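Local coordinates for 2-dehydropantoate 2-reductase (Enterococcus faecium, PDB 3WFI), which acts as an NAD-dependent D-mandelate dehydrogenase of the ketopantoate reductase family, probably interconverting 2-hydroxy and 2-keto acids, at residues B[222-227]-B[292-297]. Numbering follows the deposited sequence.
Sequences VNEFAK and TPYCDF
Glu-224, buried on helix 214-231, reaches across to the first turn of helix 293-308 and takes up two of its backbone N-H groups, a carboxylate from one helix receiving the N-terminal amides of another within the all-helical C-terminal domain of the ketopantoate reductase fold. The Glu-224 side chain runs extended beyond CG (chi2 -176°), which carries the carboxylate out to the helix end. Each oxygen there offers its syn lone pair to one amide: Tyr-294 N donates to Glu-224 OE2 at 2.8 Å and Cys-295 N to Glu-224 OE1 at 2.9 Å, both N-H...O angles being 157°. The pair of bonds fixes the rotation of the carboxylate, and the positive end of the helix dipole probably helps stabilise its negative charge. Pro-293 has no N-H to give; its CD lies 3.1 Å from Glu-224 OE2. Further along the turn, Asp-296 N is satisfied by Thr-292 O, while Asp-296 OD1 is hydrogen-bonded to Ser-282 OG. The Tyr-294 ring turns off toward the dimer interface, where its OH bonds Glu-300 of the second subunit. On the other flank, Cys-295 SG meets the Phe-225 ring obliquely, with Phe-225 CE1 3.7 Å from the sulfur.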
ATOM      1  N   VAL B 222       7.887  -3.959  10.500  1.00 16.20           N
ATOM      2  CA  VAL B 222       8.829  -4.693  11.346  1.00 16.39           C
ATOM      3  C   VAL B 222       8.079  -5.454  12.448  1.00 16.37           C
ATOM      4  O   VAL B 222       8.433  -6.580  12.789  1.00 16.01           O
ATOM      5  CB  VAL B 222       9.901  -3.763  11.946  1.00 16.58           C
ATOM      6  CG1 VAL B 222      10.709  -4.480  13.009  1.00 16.81           C
ATOM      7  CG2 VAL B 222      10.822  -3.246  10.858  1.00 16.73           C
ATOM      8  N   ASN B 223       7.013  -4.855  12.975  1.00 16.81           N
ATOM      9  CA  ASN B 223       6.209  -5.546  13.983  1.00 16.83           C
ATOM     10  C   ASN B 223       5.529  -6.784  13.457  1.00 16.20           C
ATOM     11  O   ASN B 223       5.399  -7.770  14.171  1.00 15.92           O
ATOM     12  CB  ASN B 223       5.211  -4.599  14.639  1.00 17.85           C
ATOM     13  CG  ASN B 223       5.792  -3.942  15.849  1.00 19.30           C
ATOM     14  OD1 ASN B 223       5.916  -4.568  16.900  1.00 21.17           O
ATOM     15  ND2 ASN B 223       6.149  -2.684  15.723  1.00 20.49           N
ATOM     16  N   GLU B 224       5.117  -6.753  12.195  1.00 15.62           N
ATOM     17  CA  GLU B 224       4.554  -7.937  11.560  1.00 15.18           C
ATOM     18  C   GLU B 224       5.614  -9.042  11.431  1.00 15.22           C
ATOM     19  O   GLU B 224       5.367 -10.189  11.807  1.00 15.38           O
ATOM     20  CB  GLU B 224       3.944  -7.595  10.186  1.00 14.71           C
ATOM     21  CG  GLU B 224       2.746  -6.665  10.271  1.00 14.49           C
ATOM     22  CD  GLU B 224       2.073  -6.395   8.937  1.00 13.83           C
ATOM     23  OE1 GLU B 224       2.536  -6.923   7.903  1.00 13.07           O
ATOM     24  OE2 GLU B 224       1.096  -5.614   8.927  1.00 13.07           O
ATOM     25  N   PHE B 225       6.784  -8.697  10.909  1.00 15.47           N
ATOM     26  CA  PHE B 225       7.925  -9.633  10.865  1.00 15.43           C
ATOM     27  C   PHE B 225       8.204 -10.241  12.252  1.00 15.92           C
ATOM     28  O   PHE B 225       8.405 -11.452  12.392  1.00 15.74           O
ATOM     29  CB  PHE B 225       9.195  -8.919  10.361  1.00 15.26           C
ATOM     30  CG  PHE B 225       9.326  -8.855   8.857  1.00 15.50           C
ATOM     31  CD1 PHE B 225       8.497  -8.044   8.095  1.00 15.47           C
ATOM     32  CD2 PHE B 225      10.330  -9.588   8.198  1.00 15.70           C
ATOM     33  CE1 PHE B 225       8.643  -7.965   6.713  1.00 15.22           C
ATOM     34  CE2 PHE B 225      10.479  -9.516   6.820  1.00 15.41           C
ATOM     35  CZ  PHE B 225       9.639  -8.694   6.080  1.00 15.55           C
ATOM     36  N   ALA B 226       8.208  -9.384  13.273  1.00 16.60           N
ATOM     37  CA  ALA B 226       8.536  -9.800  14.646  1.00 17.56           C
ATOM     38  C   ALA B 226       7.489 -10.725  15.277  1.00 18.56           C
ATOM     39  O   ALA B 226       7.842 -11.648  16.008  1.00 18.66           O
ATOM     40  CB  ALA B 226       8.744  -8.581  15.512  1.00 18.03           C
ATOM     41  N   LYS B 227       6.210 -10.465  15.004  1.00 19.77           N
ATOM     42  CA  LYS B 227       5.125 -11.324  15.493  1.00 21.46           C
ATOM     43  C   LYS B 227       5.231 -12.728  14.918  1.00 21.11           C
ATOM     44  O   LYS B 227       5.065 -13.719  15.629  1.00 21.31           O
ATOM     45  CB  LYS B 227       3.751 -10.732  15.154  1.00 23.36           C
ATOM     46  CG  LYS B 227       3.217  -9.766  16.177  1.00 26.28           C
ATOM     47  CD  LYS B 227       1.792  -9.310  15.860  1.00 29.01           C
ATOM     48  CE  LYS B 227       1.333  -8.226  16.848  1.00 31.28           C
ATOM     49  NZ  LYS B 227       2.092  -6.937  16.755  1.00 31.95           N
ATOM     50  N   THR B 292      -0.939  -9.902   9.036  1.00 15.02           N
ATOM     51  CA  THR B 292       0.179  -9.215   8.398  1.00 14.59           C
ATOM     52  C   THR B 292      -0.289  -8.294   7.250  1.00 14.37           C
ATOM     53  O   THR B 292       0.193  -8.400   6.129  1.00 13.22           O
ATOM     54  CB  THR B 292       1.205 -10.220   7.826  1.00 14.55           C
ATOM     55  OG1 THR B 292       0.563 -11.014   6.825  1.00 14.58           O
ATOM     56  CG2 THR B 292       1.786 -11.130   8.919  1.00 14.67           C
ATOM     57  N   PRO B 293      -1.221  -7.381   7.545  1.00 14.35           N
ATOM     58  CA  PRO B 293      -1.866  -6.600   6.498  1.00 14.08           C
ATOM     59  C   PRO B 293      -0.925  -5.701   5.706  1.00 13.33           C
ATOM     60  O   PRO B 293      -1.129  -5.550   4.507  1.00 12.46           O
ATOM     61  CB  PRO B 293      -2.894  -5.770   7.262  1.00 14.18           C
ATOM     62  CG  PRO B 293      -2.355  -5.685   8.653  1.00 14.67           C
ATOM     63  CD  PRO B 293      -1.700  -7.006   8.890  1.00 14.52           C
ATOM     64  N   TYR B 294       0.074  -5.101   6.357  1.00 13.09           N
ATOM     65  CA  TYR B 294       1.010  -4.241   5.618  1.00 13.15           C
ATOM     66  C   TYR B 294       1.854  -5.082   4.650  1.00 13.27           C
ATOM     67  O   TYR B 294       2.083  -4.683   3.525  1.00 13.52           O
ATOM     68  CB  TYR B 294       1.907  -3.405   6.561  1.00 12.95           C
ATOM     69  CG  TYR B 294       1.283  -2.108   7.069  1.00 13.15           C
ATOM     70  CD1 TYR B 294      -0.040  -2.047   7.490  1.00 13.08           C
ATOM     71  CD2 TYR B 294       2.034  -0.939   7.119  1.00 13.07           C
ATOM     72  CE1 TYR B 294      -0.584  -0.871   7.965  1.00 13.11           C
ATOM     73  CE2 TYR B 294       1.504   0.249   7.580  1.00 12.97           C
ATOM     74  CZ  TYR B 294       0.190   0.280   8.002  1.00 13.32           C
ATOM     75  OH  TYR B 294      -0.359   1.448   8.469  1.00 13.21           O
ATOM     76  N   CYS B 295       2.286  -6.266   5.073  1.00 13.69           N
ATOM     77  CA  CYS B 295       3.014  -7.177   4.171  1.00 13.76           C
ATOM     78  C   CYS B 295       2.107  -7.637   3.033  1.00 13.70           C
ATOM     79  O   CYS B 295       2.542  -7.695   1.878  1.00 13.70           O
ATOM     80  CB  CYS B 295       3.592  -8.384   4.931  1.00 13.96           C
ATOM     81  SG  CYS B 295       5.025  -8.037   5.984  1.00 14.65           S
ATOM     82  N   ASP B 296       0.846  -7.932   3.350  1.00 13.41           N
ATOM     83  CA  ASP B 296      -0.156  -8.290   2.316  1.00 13.31           C
ATOM     84  C   ASP B 296      -0.306  -7.151   1.282  1.00 12.82           C
ATOM     85  O   ASP B 296      -0.202  -7.362   0.074  1.00 12.69           O
ATOM     86  CB  ASP B 296      -1.518  -8.560   2.951  1.00 13.40           C
ATOM     87  CG  ASP B 296      -1.528  -9.778   3.897  1.00 14.01           C
ATOM     88  OD1 ASP B 296      -0.500 -10.493   4.055  1.00 13.17           O
ATOM     89  OD2 ASP B 296      -2.586  -9.994   4.526  1.00 14.29           O
ATOM     90  N   PHE B 297      -0.556  -5.950   1.785  1.00 12.83           N
ATOM     91  CA  PHE B 297      -0.839  -4.763   0.946  1.00 12.93           C
ATOM     92  C   PHE B 297       0.378  -4.339   0.121  1.00 12.93           C
ATOM     93  O   PHE B 297       0.253  -4.053  -1.070  1.00 13.39           O
ATOM     94  CB  PHE B 297      -1.310  -3.612   1.841  1.00 12.89           C
ATOM     95  CG  PHE B 297      -2.067  -2.507   1.132  1.00 12.74           C
ATOM     96  CD1 PHE B 297      -2.426  -1.374   1.846  1.00 12.56           C
ATOM     97  CD2 PHE B 297      -2.463  -2.594  -0.203  1.00 12.33           C
ATOM     98  CE1 PHE B 297      -3.124  -0.346   1.255  1.00 12.42           C
ATOM     99  CE2 PHE B 297      -3.159  -1.560  -0.800  1.00 12.18           C
ATOM    100  CZ  PHE B 297      -3.491  -0.432  -0.077  1.00 12.20           C
TER